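Local coordinates for outer protein YopM (Yersinia pestis, PDB 1JL5) that is a secreted leucine-rich-repeat effector that probably alters host-cell physiology and promotes bacterial survival in host tissues, at residues H92-L106 and S112-L126. Sequence-based numbering, arbitrary orientation.
Sequences HLESLVASCNSLTEL and SLKSLLVDNNNLKAL
Two successive coils of a leucine-rich-repeat solenoid meet here: strands 95-97 and 115-117 run parallel, 4.6 Å apart at their axes, and each coil lays its leucines against those of the next. Leu-117 N gives a nearly straight hydrogen bond to Leu-96 O (2.6 Å, 170° at the hydrogen), and Leu-96 N and Ala-98 N return bonds to the carbonyls of Ser-115 and Leu-117. On the face of the strands opposite Leu-96 and Leu-116, Ser-95 lies beside Ser-115 and Val-97 beside Leu-117; Ser-95 OG also bonds Glu-75 of the preceding coil.

The other face looks into the core. Leu-96 and Leu-116 lie side by side; CG anti to the backbone N carries both leucines' branches the same way, which brings Leu-96 CD2 to 3.6 Å from Leu-116 CD1. From the far wall of the coil Leu-106 spreads its branches: CD1 touches both Leu-116 CD2 and Leu-126 CD2, and CD2 packs on Val-118 CG1, each at 3.7 Å. The same valine methyl also packs on Ala-98 CB (3.8 Å), where a short side chain suffices.

Where the chain turns after the strand, buried asparagines fit because their amides can bond backbone groups that strand pairing does not engage. Asn-121 ND2 donates within its own amide plane to Ala-98 O (2.8 Å, 178°) and to Val-118 O of its own coil. Asn-101 ND2 reaches Ala-98 O from the opposite face of that carbonyl, and also bonds Leu-78 O one coil back. The two side chains lie side by side pointing the same way, their amide planes nearly coplanar. Asn-141 continues the series by bonding Val-118 O. This is the asparagine ladder of leucine-rich repeats, stacked beside their parallel strands and leucine core.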
loop_
_atom_site.group_PDB
_atom_site.type_symbol
_atom_site.label_atom_id
_atom_site.label_comp_id
_atom_site.label_asym_id
_atom_site.label_seq_id
_atom_site.Cartn_x
_atom_site.Cartn_y
_atom_site.Cartn_z
ATOM N N HIS A 92 48.594 7.914 8.332
ATOM C CA HIS A 92 48.285 9.189 7.703
ATOM C C HIS A 92 46.977 9.195 6.949
ATOM O O HIS A 92 46.821 9.882 5.940
ATOM C CB HIS A 92 49.446 9.593 6.798
ATOM C CG HIS A 92 50.769 9.561 7.498
ATOM N ND1 HIS A 92 51.596 8.461 7.474
ATOM C CD2 HIS A 92 51.357 10.457 8.328
ATOM C CE1 HIS A 92 52.636 8.676 8.259
ATOM N NE2 HIS A 92 52.513 9.881 8.790
ATOM N N LEU A 93 46.030 8.424 7.465
ATOM C CA LEU A 93 44.726 8.337 6.855
ATOM C C LEU A 93 44.107 9.723 6.881
ATOM O O LEU A 93 44.127 10.413 7.900
ATOM C CB LEU A 93 43.851 7.355 7.630
ATOM C CG LEU A 93 42.566 6.936 6.923
ATOM C CD1 LEU A 93 42.917 6.220 5.628
ATOM C CD2 LEU A 93 41.753 6.033 7.837
ATOM N N GLU A 94 43.580 10.142 5.745
ATOM C CA GLU A 94 42.943 11.440 5.659
ATOM C C GLU A 94 41.442 11.232 5.631
ATOM O O GLU A 94 40.675 12.079 6.080
ATOM C CB GLU A 94 43.415 12.171 4.407
ATOM C CG GLU A 94 44.758 12.855 4.602
ATOM C CD GLU A 94 45.274 13.489 3.335
ATOM O OE1 GLU A 94 44.479 14.164 2.649
ATOM O OE2 GLU A 94 46.472 13.318 3.030
ATOM N N SER A 95 41.033 10.079 5.120
ATOM C CA SER A 95 39.626 9.756 5.033
ATOM C C SER A 95 39.320 8.360 5.545
ATOM O O SER A 95 39.806 7.363 5.010
ATOM C CB SER A 95 39.150 9.878 3.586
ATOM O OG SER A 95 37.790 9.496 3.472
ATOM N N LEU A 96 38.517 8.298 6.598
ATOM C CA LEU A 96 38.110 7.023 7.152
ATOM C C LEU A 96 36.658 6.799 6.787
ATOM O O LEU A 96 35.774 7.512 7.253
ATOM C CB LEU A 96 38.240 7.001 8.671
ATOM C CG LEU A 96 37.597 5.755 9.293
ATOM C CD1 LEU A 96 38.267 4.498 8.740
ATOM C CD2 LEU A 96 37.714 5.809 10.805
ATOM N N VAL A 97 36.418 5.817 5.933
ATOM C CA VAL A 97 35.066 5.481 5.536
ATOM C C VAL A 97 34.811 4.098 6.109
ATOM O O VAL A 97 35.289 3.097 5.580
ATOM C CB VAL A 97 34.922 5.448 4.003
ATOM C CG1 VAL A 97 33.478 5.162 3.626
ATOM C CG2 VAL A 97 35.373 6.778 3.414
ATOM N N ALA A 98 34.084 4.052 7.217
ATOM C CA ALA A 98 33.766 2.792 7.870
ATOM C C ALA A 98 32.268 2.761 8.102
ATOM O O ALA A 98 31.786 2.381 9.168
ATOM C CB ALA A 98 34.513 2.684 9.190
ATOM N N SER A 99 31.533 3.175 7.082
ATOM C CA SER A 99 30.086 3.206 7.155
ATOM C C SER A 99 29.536 1.798 7.249
ATOM O O SER A 99 30.173 0.837 6.823
ATOM C CB SER A 99 29.518 3.877 5.908
ATOM O OG SER A 99 30.172 5.107 5.663
ATOM N N CYS A 100 28.347 1.690 7.821
ATOM C CA CYS A 100 27.664 0.416 7.941
ATOM C C CYS A 100 28.469 -0.701 8.577
ATOM O O CYS A 100 28.761 -1.708 7.947
ATOM C CB CYS A 100 27.171 -0.017 6.565
ATOM S SG CYS A 100 26.129 1.238 5.785
ATOM N N ASN A 101 28.827 -0.509 9.833
ATOM C CA ASN A 101 29.545 -1.517 10.580
ATOM C C ASN A 101 28.843 -1.502 11.919
ATOM O O ASN A 101 27.760 -0.932 12.034
ATOM C CB ASN A 101 31.023 -1.148 10.713
ATOM C CG ASN A 101 31.796 -1.384 9.429
ATOM O OD1 ASN A 101 31.941 -2.521 8.981
ATOM N ND2 ASN A 101 32.288 -0.310 8.826
ATOM N N SER A 102 29.438 -2.127 12.924
ATOM C CA SER A 102 28.835 -2.155 14.247
ATOM C C SER A 102 29.762 -1.458 15.209
ATOM O O SER A 102 29.840 -1.813 16.385
ATOM C CB SER A 102 28.622 -3.589 14.708
ATOM O OG SER A 102 27.756 -4.264 13.827
ATOM N N LEU A 103 30.475 -0.465 14.700
ATOM C CA LEU A 103 31.412 0.277 15.521
ATOM C C LEU A 103 30.696 0.944 16.677
ATOM O O LEU A 103 29.741 1.686 16.483
ATOM C CB LEU A 103 32.125 1.327 14.677
ATOM C CG LEU A 103 32.883 0.775 13.470
ATOM C CD1 LEU A 103 33.478 1.918 12.682
ATOM C CD2 LEU A 103 33.969 -0.191 13.937
ATOM N N THR A 104 31.152 0.664 17.888
ATOM C CA THR A 104 30.559 1.273 19.065
ATOM C C THR A 104 31.585 2.271 19.547
ATOM O O THR A 104 31.308 3.138 20.371
ATOM C CB THR A 104 30.312 0.239 20.170
ATOM O OG1 THR A 104 31.552 -0.390 20.518
ATOM C CG2 THR A 104 29.329 -0.817 19.693
ATOM N N GLU A 105 32.783 2.140 18.997
ATOM C CA GLU A 105 33.891 3.000 19.360
ATOM C C GLU A 105 34.723 3.185 18.104
ATOM O O GLU A 105 34.675 2.364 17.193
ATOM C CB GLU A 105 34.730 2.308 20.438
ATOM C CG GLU A 105 35.331 3.223 21.476
ATOM C CD GLU A 105 34.277 3.899 22.330
ATOM O OE1 GLU A 105 33.571 4.788 21.811
ATOM O OE2 GLU A 105 34.150 3.531 23.519
ATOM N N LEU A 106 35.471 4.274 18.041
ATOM C CA LEU A 106 36.323 4.505 16.895
ATOM C C LEU A 106 37.761 4.465 17.368
ATOM O O LEU A 106 38.074 4.916 18.469
ATOM C CB LEU A 106 36.041 5.865 16.262
ATOM C CG LEU A 106 34.761 6.014 15.440
ATOM C CD1 LEU A 106 34.691 7.429 14.890
ATOM C CD2 LEU A 106 34.753 5.002 14.302
ATOM N N SER A 112 45.730 13.642 10.685
ATOM C CA SER A 112 45.662 13.898 9.257
ATOM C C SER A 112 44.255 13.644 8.726
ATOM O O SER A 112 43.965 13.918 7.560
ATOM C CB SER A 112 46.637 12.984 8.530
ATOM O OG SER A 112 46.345 11.631 8.835
ATOM N N LEU A 113 43.384 13.115 9.578
ATOM C CA LEU A 113 42.027 12.813 9.147
ATOM C C LEU A 113 41.260 14.065 8.750
ATOM O O LEU A 113 41.106 15.000 9.538
ATOM C CB LEU A 113 41.257 12.073 10.242
ATOM C CG LEU A 113 40.096 11.251 9.671
ATOM C CD1 LEU A 113 40.677 10.109 8.847
ATOM C CD2 LEU A 113 39.208 10.716 10.783
ATOM N N LYS A 114 40.787 14.075 7.513
ATOM C CA LYS A 114 40.018 15.194 7.001
ATOM C C LYS A 114 38.577 14.749 6.843
ATOM O O LYS A 114 37.647 15.548 6.933
ATOM C CB LYS A 114 40.557 15.633 5.642
ATOM C CG LYS A 114 41.914 16.305 5.695
ATOM C CD LYS A 114 42.358 16.693 4.298
ATOM C CE LYS A 114 43.638 17.510 4.325
ATOM N NZ LYS A 114 44.071 17.839 2.939
ATOM N N SER A 115 38.396 13.458 6.618
ATOM C CA SER A 115 37.064 12.929 6.423
ATOM C C SER A 115 36.786 11.685 7.253
ATOM O O SER A 115 37.501 10.686 7.165
ATOM C CB SER A 115 36.854 12.623 4.943
ATOM O OG SER A 115 35.545 12.150 4.711
ATOM N N LEU A 116 35.740 11.762 8.064
ATOM C CA LEU A 116 35.332 10.645 8.899
ATOM C C LEU A 116 33.912 10.262 8.518
ATOM O O LEU A 116 32.969 10.987 8.826
ATOM C CB LEU A 116 35.374 11.030 10.377
ATOM C CG LEU A 116 34.814 9.961 11.317
ATOM C CD1 LEU A 116 35.650 8.685 11.192
ATOM C CD2 LEU A 116 34.819 10.472 12.743
ATOM N N LEU A 117 33.768 9.134 7.830
ATOM C CA LEU A 117 32.463 8.635 7.411
ATOM C C LEU A 117 32.213 7.304 8.084
ATOM O O LEU A 117 32.605 6.259 7.574
ATOM C CB LEU A 117 32.401 8.434 5.898
ATOM C CG LEU A 117 31.969 9.607 5.022
ATOM C CD1 LEU A 117 33.009 10.706 5.074
ATOM C CD2 LEU A 117 31.770 9.113 3.592
ATOM N N VAL A 118 31.559 7.350 9.231
ATOM C CA VAL A 118 31.260 6.144 9.975
ATOM C C VAL A 118 29.772 6.094 10.256
ATOM O O VAL A 118 29.334 5.713 11.337
ATOM C CB VAL A 118 32.050 6.109 11.293
ATOM C CG1 VAL A 118 33.529 5.932 10.991
ATOM C CG2 VAL A 118 31.821 7.395 12.065
ATOM N N ASP A 119 28.995 6.504 9.264
ATOM C CA ASP A 119 27.552 6.485 9.391
ATOM C C ASP A 119 27.150 5.028 9.523
ATOM O O ASP A 119 27.882 4.133 9.094
ATOM C CB ASP A 119 26.908 7.065 8.142
ATOM C CG ASP A 119 27.389 6.383 6.889
ATOM O OD1 ASP A 119 28.563 6.602 6.527
ATOM O OD2 ASP A 119 26.611 5.618 6.276
ATOM N N ASN A 120 25.989 4.791 10.120
ATOM C CA ASN A 120 25.494 3.439 10.280
ATOM C C ASN A 120 26.447 2.559 11.067
ATOM O O ASN A 120 27.004 1.587 10.565
ATOM C CB ASN A 120 25.213 2.838 8.910
ATOM C CG ASN A 120 24.112 3.574 8.188
ATOM O OD1 ASN A 120 22.941 3.433 8.527
ATOM N ND2 ASN A 120 24.483 4.387 7.207
ATOM N N ASN A 121 26.630 2.943 12.317
ATOM C CA ASN A 121 27.459 2.211 13.241
ATOM C C ASN A 121 26.739 2.344 14.558
ATOM O O ASN A 121 25.614 2.829 14.590
ATOM C CB ASN A 121 28.862 2.808 13.297
ATOM C CG ASN A 121 29.731 2.306 12.174
ATOM O OD1 ASN A 121 30.007 1.115 12.092
ATOM N ND2 ASN A 121 30.154 3.201 11.293
ATOM N N ASN A 122 27.377 1.920 15.636
ATOM C CA ASN A 122 26.754 1.982 16.947
ATOM C C ASN A 122 27.522 2.928 17.841
ATOM O O ASN A 122 27.599 2.734 19.050
ATOM C CB ASN A 122 26.726 0.580 17.554
ATOM C CG ASN A 122 25.981 -0.409 16.680
ATOM O OD1 ASN A 122 26.205 -1.617 16.752
ATOM N ND2 ASN A 122 25.079 0.100 15.854
ATOM N N LEU A 123 28.089 3.962 17.235
ATOM C CA LEU A 123 28.860 4.938 17.982
ATOM C C LEU A 123 27.959 5.720 18.915
ATOM O O LEU A 123 26.966 6.302 18.488
ATOM C CB LEU A 123 29.565 5.892 17.018
ATOM C CG LEU A 123 30.548 5.230 16.054
ATOM C CD1 LEU A 123 31.112 6.277 15.112
ATOM C CD2 LEU A 123 31.663 4.554 16.844
ATOM N N LYS A 124 28.298 5.726 20.199
ATOM C CA LYS A 124 27.504 6.458 21.173
ATOM C C LYS A 124 28.218 7.751 21.507
ATOM O O LYS A 124 27.633 8.674 22.072
ATOM C CB LYS A 124 27.300 5.627 22.442
ATOM C CG LYS A 124 26.478 4.364 22.222
ATOM C CD LYS A 124 25.986 3.776 23.541
ATOM C CE LYS A 124 25.040 4.734 24.255
ATOM N NZ LYS A 124 24.476 4.167 25.518
ATOM N N ALA A 125 29.490 7.816 21.140
ATOM C CA ALA A 125 30.283 9.004 21.401
ATOM C C ALA A 125 31.417 9.110 20.401
ATOM O O ALA A 125 31.783 8.136 19.748
ATOM C CB ALA A 125 30.841 8.959 22.815
ATOM N N LEU A 126 31.955 10.312 20.277
ATOM C CA LEU A 126 33.065 10.571 19.380
ATOM C C LEU A 126 34.112 11.285 20.202
ATOM O O LEU A 126 33.787 12.133 21.031
ATOM C CB LEU A 126 32.652 11.491 18.232
ATOM C CG LEU A 126 31.670 11.009 17.172
ATOM C CD1 LEU A 126 31.369 12.164 16.224
ATOM C CD2 LEU A 126 32.263 9.832 16.417
HETATM O O HOH W 1 24.716 -0.562 13.214
HETATM O O HOH W 2 31.165 5.674 20.919
#